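Local coordinates for protein YibA (Escherichia coli, PDB 1OYZ) that is of unknown function, though possibly an oxidoreductase, and folds into a curved array of paired helices that includes HEAT repeats, at residues A[232-245]-A[256-270]. Sequence-based numbering, arbitrary orientation.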
ATOM      1  N   LEU A 232       6.924  21.757  14.576  1.00 34.83           N
ATOM      2  CA  LEU A 232       6.632  21.742  15.997  1.00 36.27           C
ATOM      3  C   LEU A 232       6.094  23.078  16.469  1.00 35.47           C
ATOM      4  O   LEU A 232       5.509  23.143  17.533  1.00 36.69           O
ATOM      5  CB  LEU A 232       7.879  21.349  16.809  1.00 36.98           C
ATOM      6  CG  LEU A 232       8.400  19.919  16.615  1.00 38.55           C
ATOM      7  CD1 LEU A 232       9.869  19.823  17.041  1.00 37.90           C
ATOM      8  CD2 LEU A 232       7.528  18.950  17.432  1.00 39.76           C
ATOM      9  N   LYS A 233       6.248  24.143  15.689  1.00 36.86           N
ATOM     10  CA  LYS A 233       5.754  25.443  16.167  1.00 40.59           C
ATOM     11  C   LYS A 233       4.316  25.752  15.779  1.00 41.00           C
ATOM     12  O   LYS A 233       3.769  26.792  16.138  1.00 41.33           O
ATOM     13  CB  LYS A 233       6.668  26.576  15.692  1.00 40.43           C
ATOM     14  CG  LYS A 233       8.062  26.498  16.290  1.00 44.06           C
ATOM     15  CD  LYS A 233       8.905  27.666  15.835  1.00 45.69           C
ATOM     16  CE  LYS A 233      10.201  27.766  16.627  1.00 47.61           C
ATOM     17  NZ  LYS A 233      10.846  29.094  16.364  1.00 51.78           N
ATOM     18  N   LYS A 234       3.693  24.839  15.056  1.00 42.81           N
ATOM     19  CA  LYS A 234       2.325  25.068  14.651  1.00 44.14           C
ATOM     20  C   LYS A 234       1.349  24.965  15.823  1.00 42.92           C
ATOM     21  O   LYS A 234       1.649  24.379  16.868  1.00 41.84           O
ATOM     22  CB  LYS A 234       1.968  24.096  13.531  1.00 45.68           C
ATOM     23  CG  LYS A 234       2.801  24.369  12.272  1.00 48.37           C
ATOM     24  CD  LYS A 234       2.439  23.443  11.128  1.00 50.18           C
ATOM     25  CE  LYS A 234       3.081  23.885   9.828  1.00 50.71           C
ATOM     26  NZ  LYS A 234       2.737  22.938   8.727  1.00 52.75           N
ATOM     27  N   ASN A 235       0.190  25.574  15.635  1.00 41.80           N
ATOM     28  CA  ASN A 235      -0.868  25.581  16.624  1.00 43.82           C
ATOM     29  C   ASN A 235      -1.416  24.152  16.751  1.00 42.50           C
ATOM     30  O   ASN A 235      -1.705  23.669  17.846  1.00 41.10           O
ATOM     31  CB  ASN A 235      -1.961  26.534  16.170  1.00 45.91           C
ATOM     32  CG  ASN A 235      -2.726  27.100  17.318  1.00 51.13           C
ATOM     33  OD1 ASN A 235      -2.189  27.892  18.100  1.00 53.52           O
ATOM     34  ND2 ASN A 235      -3.995  26.703  17.447  1.00 51.97           N
ATOM     35  N   THR A 236      -1.560  23.500  15.603  1.00 40.89           N
ATOM     36  CA  THR A 236      -1.998  22.110  15.509  1.00 42.64           C
ATOM     37  C   THR A 236      -0.751  21.362  15.022  1.00 41.56           C
ATOM     38  O   THR A 236      -0.261  21.628  13.929  1.00 43.02           O
ATOM     39  CB  THR A 236      -3.113  21.925  14.446  1.00 42.17           C
ATOM     40  OG1 THR A 236      -4.245  22.737  14.784  1.00 40.24           O
ATOM     41  CG2 THR A 236      -3.519  20.470  14.358  1.00 42.12           C
ATOM     42  N   VAL A 237      -0.247  20.436  15.829  1.00 41.74           N
ATOM     43  CA  VAL A 237       0.959  19.680  15.505  1.00 40.11           C
ATOM     44  C   VAL A 237       0.642  18.200  15.300  1.00 39.77           C
ATOM     45  O   VAL A 237      -0.253  17.676  15.956  1.00 37.23           O
ATOM     46  CB  VAL A 237       2.006  19.823  16.666  1.00 40.84           C
ATOM     47  CG1 VAL A 237       3.244  18.947  16.399  1.00 36.05           C
ATOM     48  CG2 VAL A 237       2.406  21.298  16.832  1.00 40.30           C
ATOM     49  N   TYR A 238       1.375  17.538  14.395  1.00 40.16           N
ATOM     50  CA  TYR A 238       1.199  16.102  14.108  1.00 40.32           C
ATOM     51  C   TYR A 238       1.968  15.267  15.118  1.00 41.75           C
ATOM     52  O   TYR A 238       3.158  15.512  15.383  1.00 41.58           O
ATOM     53  CB  TYR A 238       1.715  15.753  12.708  1.00 41.39           C
ATOM     54  CG  TYR A 238       0.767  16.134  11.594  1.00 39.48           C
ATOM     55  CD1 TYR A 238      -0.410  15.410  11.381  1.00 39.97           C
ATOM     56  CD2 TYR A 238       1.024  17.230  10.782  1.00 40.91           C
ATOM     57  CE1 TYR A 238      -1.311  15.775  10.391  1.00 42.07           C
ATOM     58  CE2 TYR A 238       0.121  17.611   9.772  1.00 43.42           C
ATOM     59  CZ  TYR A 238      -1.045  16.881   9.591  1.00 42.35           C
ATOM     60  OH  TYR A 238      -1.962  17.276   8.651  1.00 45.78           O
ATOM     61  N   ASP A 239       1.289  14.270  15.668  1.00 39.68           N
ATOM     62  CA  ASP A 239       1.887  13.403  16.651  1.00 38.99           C
ATOM     63  C   ASP A 239       3.164  12.753  16.160  1.00 38.02           C
ATOM     64  O   ASP A 239       4.137  12.623  16.909  1.00 36.52           O
ATOM     65  CB  ASP A 239       0.851  12.369  17.084  1.00 41.96           C
ATOM     66  CG  ASP A 239      -0.168  12.949  18.065  1.00 42.25           C
ATOM     67  OD1 ASP A 239      -0.314  14.182  18.129  1.00 40.66           O
ATOM     68  OD2 ASP A 239      -0.820  12.162  18.767  1.00 46.18           O
ATOM     69  N   ASP A 240       3.152  12.348  14.899  1.00 36.05           N
ATOM     70  CA  ASP A 240       4.318  11.746  14.266  1.00 35.83           C
ATOM     71  C   ASP A 240       5.508  12.754  14.276  1.00 33.93           C
ATOM     72  O   ASP A 240       6.652  12.348  14.396  1.00 31.90           O
ATOM     73  CB  ASP A 240       4.000  11.379  12.793  1.00 37.62           C
ATOM     74  CG  ASP A 240       3.205  10.054  12.636  1.00 37.38           C
ATOM     75  OD1 ASP A 240       3.764   8.979  12.902  1.00 37.56           O
ATOM     76  OD2 ASP A 240       2.024  10.091  12.224  1.00 36.39           O
ATOM     77  N   ILE A 241       5.234  14.050  14.135  1.00 32.25           N
ATOM     78  CA  ILE A 241       6.307  15.037  14.111  1.00 33.16           C
ATOM     79  C   ILE A 241       6.959  15.111  15.477  1.00 32.64           C
ATOM     80  O   ILE A 241       8.188  15.091  15.608  1.00 32.74           O
ATOM     81  CB  ILE A 241       5.768  16.429  13.629  1.00 36.25           C
ATOM     82  CG1 ILE A 241       5.952  16.532  12.112  1.00 36.66           C
ATOM     83  CG2 ILE A 241       6.501  17.603  14.304  1.00 35.54           C
ATOM     84  CD1 ILE A 241       5.400  15.364  11.352  1.00 39.20           C
ATOM     85  N   ILE A 242       6.129  15.135  16.504  1.00 32.35           N
ATOM     86  CA  ILE A 242       6.636  15.184  17.859  1.00 32.53           C
ATOM     87  C   ILE A 242       7.461  13.939  18.111  1.00 31.73           C
ATOM     88  O   ILE A 242       8.552  13.997  18.672  1.00 31.76           O
ATOM     89  CB  ILE A 242       5.472  15.261  18.842  1.00 33.92           C
ATOM     90  CG1 ILE A 242       4.609  16.465  18.466  1.00 30.81           C
ATOM     91  CG2 ILE A 242       6.008  15.335  20.294  1.00 32.03           C
ATOM     92  CD1 ILE A 242       3.407  16.698  19.406  1.00 31.71           C
ATOM     93  N   GLU A 243       6.955  12.809  17.649  1.00 32.34           N
ATOM     94  CA  GLU A 243       7.644  11.546  17.825  1.00 33.71           C
ATOM     95  C   GLU A 243       8.988  11.504  17.065  1.00 33.26           C
ATOM     96  O   GLU A 243       9.993  10.975  17.574  1.00 30.67           O
ATOM     97  CB  GLU A 243       6.740  10.420  17.342  1.00 40.30           C
ATOM     98  CG  GLU A 243       7.436   9.093  17.233  1.00 47.74           C
ATOM     99  CD  GLU A 243       7.726   8.519  18.577  1.00 52.19           C
ATOM    100  OE1 GLU A 243       8.307   7.407  18.656  1.00 56.74           O
ATOM    101  OE2 GLU A 243       7.365   9.191  19.568  1.00 57.29           O
ATOM    102  N   ALA A 244       8.986  12.032  15.840  1.00 31.45           N
ATOM    103  CA  ALA A 244      10.197  12.091  15.014  1.00 31.97           C
ATOM    104  C   ALA A 244      11.233  12.971  15.732  1.00 31.71           C
ATOM    105  O   ALA A 244      12.432  12.684  15.722  1.00 32.19           O
ATOM    106  CB  ALA A 244       9.875  12.681  13.654  1.00 31.43           C
ATOM    107  N   ALA A 245      10.744  14.040  16.353  1.00 31.83           N
ATOM    108  CA  ALA A 245      11.609  14.935  17.087  1.00 32.63           C
ATOM    109  C   ALA A 245      12.401  14.152  18.148  1.00 31.91           C
ATOM    110  O   ALA A 245      13.600  14.395  18.345  1.00 31.98           O
ATOM    111  CB  ALA A 245      10.788  16.070  17.721  1.00 30.77           C
ATOM    112  N   VAL A 256      12.191  23.939  22.335  1.00 34.79           N
ATOM    113  CA  VAL A 256      10.852  24.002  21.788  1.00 34.81           C
ATOM    114  C   VAL A 256       9.953  22.934  22.382  1.00 34.56           C
ATOM    115  O   VAL A 256       8.775  23.171  22.595  1.00 32.61           O
ATOM    116  CB  VAL A 256      10.867  23.840  20.248  1.00 38.31           C
ATOM    117  CG1 VAL A 256      11.618  24.986  19.613  1.00 40.67           C
ATOM    118  CG2 VAL A 256      11.531  22.525  19.868  1.00 38.84           C
ATOM    119  N   LEU A 257      10.504  21.750  22.630  1.00 34.88           N
ATOM    120  CA  LEU A 257       9.706  20.672  23.206  1.00 34.62           C
ATOM    121  C   LEU A 257       9.282  21.118  24.596  1.00 35.63           C
ATOM    122  O   LEU A 257       8.105  21.024  24.971  1.00 37.49           O
ATOM    123  CB  LEU A 257      10.510  19.363  23.291  1.00 30.95           C
ATOM    124  CG  LEU A 257      10.801  18.638  21.965  1.00 29.00           C
ATOM    125  CD1 LEU A 257      11.677  17.427  22.240  1.00 29.82           C
ATOM    126  CD2 LEU A 257       9.510  18.216  21.247  1.00 27.52           C
ATOM    127  N   ASP A 258      10.236  21.634  25.352  1.00 35.19           N
ATOM    128  CA  ASP A 258       9.937  22.091  26.696  1.00 35.73           C
ATOM    129  C   ASP A 258       8.759  23.080  26.652  1.00 35.35           C
ATOM    130  O   ASP A 258       7.794  22.954  27.401  1.00 34.36           O
ATOM    131  CB  ASP A 258      11.178  22.745  27.293  1.00 37.52           C
ATOM    132  CG  ASP A 258      10.966  23.157  28.716  1.00 40.64           C
ATOM    133  OD1 ASP A 258      10.928  24.384  28.975  1.00 40.84           O
ATOM    134  OD2 ASP A 258      10.819  22.240  29.558  1.00 41.88           O
ATOM    135  N   THR A 259       8.855  24.053  25.757  1.00 35.16           N
ATOM    136  CA  THR A 259       7.816  25.059  25.558  1.00 37.44           C
ATOM    137  C   THR A 259       6.424  24.448  25.282  1.00 36.74           C
ATOM    138  O   THR A 259       5.397  24.963  25.746  1.00 34.11           O
ATOM    139  CB  THR A 259       8.157  25.954  24.341  1.00 37.45           C
ATOM    140  OG1 THR A 259       9.288  26.774  24.652  1.00 42.08           O
ATOM    141  CG2 THR A 259       6.991  26.831  23.974  1.00 39.21           C
HETATM  142  N   MSE A 260       6.409  23.373  24.495  1.00 35.31           N
HETATM  143  CA  MSE A 260       5.165  22.704  24.095  1.00 37.17           C
HETATM  144  C   MSE A 260       4.474  22.010  25.264  1.00 36.78           C
HETATM  145  O   MSE A 260       3.242  21.869  25.276  1.00 34.46           O
HETATM  146  CB  MSE A 260       5.452  21.696  22.983  1.00 38.42           C
HETATM  147  CG  MSE A 260       6.033  22.356  21.733  1.00 43.74           C
HETATM  148 SE   MSE A 260       6.513  21.027  20.416  1.00 54.30          SE
HETATM  149  CE  MSE A 260       8.451  21.188  20.417  1.00 50.83           C
ATOM    150  N   LEU A 261       5.274  21.584  26.237  1.00 36.37           N
ATOM    151  CA  LEU A 261       4.743  20.949  27.431  1.00 39.15           C
ATOM    152  C   LEU A 261       3.622  21.821  28.029  1.00 40.35           C
ATOM    153  O   LEU A 261       2.590  21.308  28.464  1.00 41.20           O
ATOM    154  CB  LEU A 261       5.863  20.748  28.482  1.00 37.25           C
ATOM    155  CG  LEU A 261       6.898  19.618  28.311  1.00 39.39           C
ATOM    156  CD1 LEU A 261       7.982  19.700  29.399  1.00 34.36           C
ATOM    157  CD2 LEU A 261       6.185  18.255  28.385  1.00 37.17           C
ATOM    158  N   TYR A 262       3.817  23.140  28.026  1.00 40.71           N
ATOM    159  CA  TYR A 262       2.825  24.041  28.604  1.00 42.34           C
ATOM    160  C   TYR A 262       1.783  24.499  27.600  1.00 41.98           C
ATOM    161  O   TYR A 262       0.850  25.227  27.947  1.00 41.62           O
ATOM    162  CB  TYR A 262       3.518  25.279  29.195  1.00 44.20           C
ATOM    163  CG  TYR A 262       4.697  24.950  30.080  1.00 46.93           C
ATOM    164  CD1 TYR A 262       5.948  24.660  29.526  1.00 46.33           C
ATOM    165  CD2 TYR A 262       4.554  24.865  31.469  1.00 46.61           C
ATOM    166  CE1 TYR A 262       7.031  24.290  30.332  1.00 47.99           C
ATOM    167  CE2 TYR A 262       5.624  24.498  32.281  1.00 47.84           C
ATOM    168  CZ  TYR A 262       6.858  24.207  31.706  1.00 47.28           C
ATOM    169  OH  TYR A 262       7.902  23.817  32.506  1.00 48.44           O
ATOM    170  N   LYS A 263       1.943  24.056  26.363  1.00 41.60           N
ATOM    171  CA  LYS A 263       1.062  24.433  25.272  1.00 43.04           C
ATOM    172  C   LYS A 263      -0.072  23.453  24.978  1.00 42.61           C
ATOM    173  O   LYS A 263      -1.148  23.862  24.572  1.00 43.08           O
ATOM    174  CB  LYS A 263       1.911  24.654  24.009  1.00 42.31           C
ATOM    175  CG  LYS A 263       1.175  25.219  22.810  1.00 42.63           C
ATOM    176  CD  LYS A 263       2.135  25.489  21.645  1.00 41.89           C
ATOM    177  CE  LYS A 263       1.392  26.096  20.455  1.00 44.16           C
ATOM    178  NZ  LYS A 263       2.284  26.557  19.349  1.00 44.35           N
ATOM    179  N   PHE A 264       0.162  22.169  25.190  1.00 45.01           N
ATOM    180  CA  PHE A 264      -0.852  21.147  24.900  1.00 46.98           C
ATOM    181  C   PHE A 264      -1.325  20.441  26.177  1.00 49.08           C
ATOM    182  O   PHE A 264      -0.513  20.015  27.001  1.00 48.90           O
ATOM    183  CB  PHE A 264      -0.257  20.133  23.919  1.00 45.88           C
ATOM    184  CG  PHE A 264       0.160  20.744  22.597  1.00 48.35           C
ATOM    185  CD1 PHE A 264      -0.739  20.819  21.531  1.00 47.95           C
ATOM    186  CD2 PHE A 264       1.436  21.278  22.430  1.00 46.03           C
ATOM    187  CE1 PHE A 264      -0.372  21.416  20.325  1.00 47.60           C
ATOM    188  CE2 PHE A 264       1.808  21.873  21.235  1.00 47.64           C
ATOM    189  CZ  PHE A 264       0.909  21.948  20.174  1.00 46.79           C
ATOM    190  N   ASP A 265      -2.636  20.295  26.335  1.00 52.84           N
ATOM    191  CA  ASP A 265      -3.174  19.651  27.532  1.00 55.65           C
ATOM    192  C   ASP A 265      -2.566  18.292  27.821  1.00 55.95           C
ATOM    193  O   ASP A 265      -2.183  18.017  28.948  1.00 56.21           O
ATOM    194  CB  ASP A 265      -4.695  19.555  27.440  1.00 57.17           C
ATOM    195  CG  ASP A 265      -5.362  20.912  27.570  1.00 57.91           C
ATOM    196  OD1 ASP A 265      -5.071  21.604  28.566  1.00 58.22           O
ATOM    197  OD2 ASP A 265      -6.165  21.285  26.685  1.00 57.55           O
ATOM    198  N   ASP A 266      -2.468  17.437  26.817  1.00 57.23           N
ATOM    199  CA  ASP A 266      -1.857  16.123  27.022  1.00 59.00           C
ATOM    200  C   ASP A 266      -0.459  16.146  26.414  1.00 57.30           C
ATOM    201  O   ASP A 266      -0.286  15.854  25.235  1.00 58.11           O
ATOM    202  CB  ASP A 266      -2.674  15.053  26.326  1.00 62.81           C
ATOM    203  CG  ASP A 266      -2.969  15.420  24.897  1.00 66.48           C
ATOM    204  OD1 ASP A 266      -3.336  14.515  24.114  1.00 69.31           O
ATOM    205  OD2 ASP A 266      -2.836  16.629  24.562  1.00 69.79           O
ATOM    206  N   ASN A 267       0.540  16.468  27.220  1.00 54.67           N
ATOM    207  CA  ASN A 267       1.905  16.553  26.716  1.00 52.14           C
ATOM    208  C   ASN A 267       2.754  15.317  26.960  1.00 50.27           C
ATOM    209  O   ASN A 267       3.985  15.375  26.891  1.00 49.40           O
ATOM    210  CB  ASN A 267       2.585  17.758  27.350  1.00 50.96           C
ATOM    211  CG  ASN A 267       2.387  17.790  28.851  1.00 48.20           C
ATOM    212  OD1 ASN A 267       2.283  16.736  29.474  1.00 43.82           O
ATOM    213  ND2 ASN A 267       2.340  18.990  29.437  1.00 44.10           N
ATOM    214  N   GLU A 268       2.117  14.194  27.244  1.00 49.20           N
ATOM    215  CA  GLU A 268       2.881  12.982  27.497  1.00 48.69           C
ATOM    216  C   GLU A 268       3.831  12.641  26.332  1.00 45.42           C
ATOM    217  O   GLU A 268       5.022  12.411  26.547  1.00 45.01           O
ATOM    218  CB  GLU A 268       1.931  11.808  27.757  1.00 50.55           C
ATOM    219  CG  GLU A 268       2.576  10.450  27.576  1.00 56.21           C
ATOM    220  CD  GLU A 268       1.574   9.317  27.671  1.00 61.63           C
ATOM    221  OE1 GLU A 268       1.176   8.976  28.810  1.00 64.26           O
ATOM    222  OE2 GLU A 268       1.171   8.771  26.609  1.00 64.15           O
ATOM    223  N   ILE A 269       3.298  12.617  25.114  1.00 42.19           N
ATOM    224  CA  ILE A 269       4.081  12.282  23.927  1.00 39.36           C
ATOM    225  C   ILE A 269       5.287  13.225  23.787  1.00 36.93           C
ATOM    226  O   ILE A 269       6.358  12.838  23.319  1.00 33.45           O
ATOM    227  CB  ILE A 269       3.178  12.303  22.652  1.00 40.60           C
ATOM    228  CG1 ILE A 269       3.962  11.732  21.460  1.00 40.74           C
ATOM    229  CG2 ILE A 269       2.635  13.725  22.384  1.00 36.59           C
ATOM    230  CD1 ILE A 269       3.176  11.724  20.155  1.00 42.96           C
ATOM    231  N   ILE A 270       5.097  14.455  24.231  1.00 36.63           N
ATOM    232  CA  ILE A 270       6.139  15.466  24.220  1.00 38.69           C
ATOM    233  C   ILE A 270       7.221  15.043  25.234  1.00 39.73           C
ATOM    234  O   ILE A 270       8.428  15.035  24.932  1.00 36.97           O
ATOM    235  CB  ILE A 270       5.528  16.843  24.608  1.00 39.93           C
ATOM    236  CG1 ILE A 270       4.439  17.212  23.600  1.00 39.45           C
ATOM    237  CG2 ILE A 270       6.609  17.922  24.674  1.00 38.60           C
ATOM    238  CD1 ILE A 270       3.714  18.505  23.898  1.00 39.18           C
TER
HETATM  239  O   HOH W   1       3.316  23.887  18.737  1.00 44.83           O
HETATM  240  O   HOH W   2       7.417  11.308  21.524  1.00 30.59           O
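Met260, a selenomethionine here, meets Leu232 because its chain bends at the last torsion (chi3 -112°), laying CE against Leu232 CB at 3.7 Å; the two side chains cross at about a right angle. A flexible, unbranched selenoether suits this place, since it can follow the leucine's contour, while Val256 CG2 packs beside Leu232 CD1. Cutting Leu232 back to an alanine is likely to leave the Met260 methyl and Val256 CG2 without their apolar partner and to open a gap between the helices. Lys263 instead runs straight out, CG anti to the backbone N (chi1 -173°), long enough to carry NZ to the turn after Leu232. There it bonds only weakly to Lys234 O (3.4 Å), but a water that NZ donates to also donates to Leu232 O and Lys234 O. Phe264 lies beside this water with its ring edge, and its CZ meets Val237 CG2 at 3.7 Å. Ile242 CG2 packs on Ile270 CA, and Ile269 CD1 reaches Asp239 CB; beta-branched isoleucines fill this seam. Consistent with the stacked hairpins of a HEAT-like array, the chain from helix 225-232 into helix 239-248 packs on helices 254-261 and 268-277 and their connecting loop, with helix 206-218 touching Ala244.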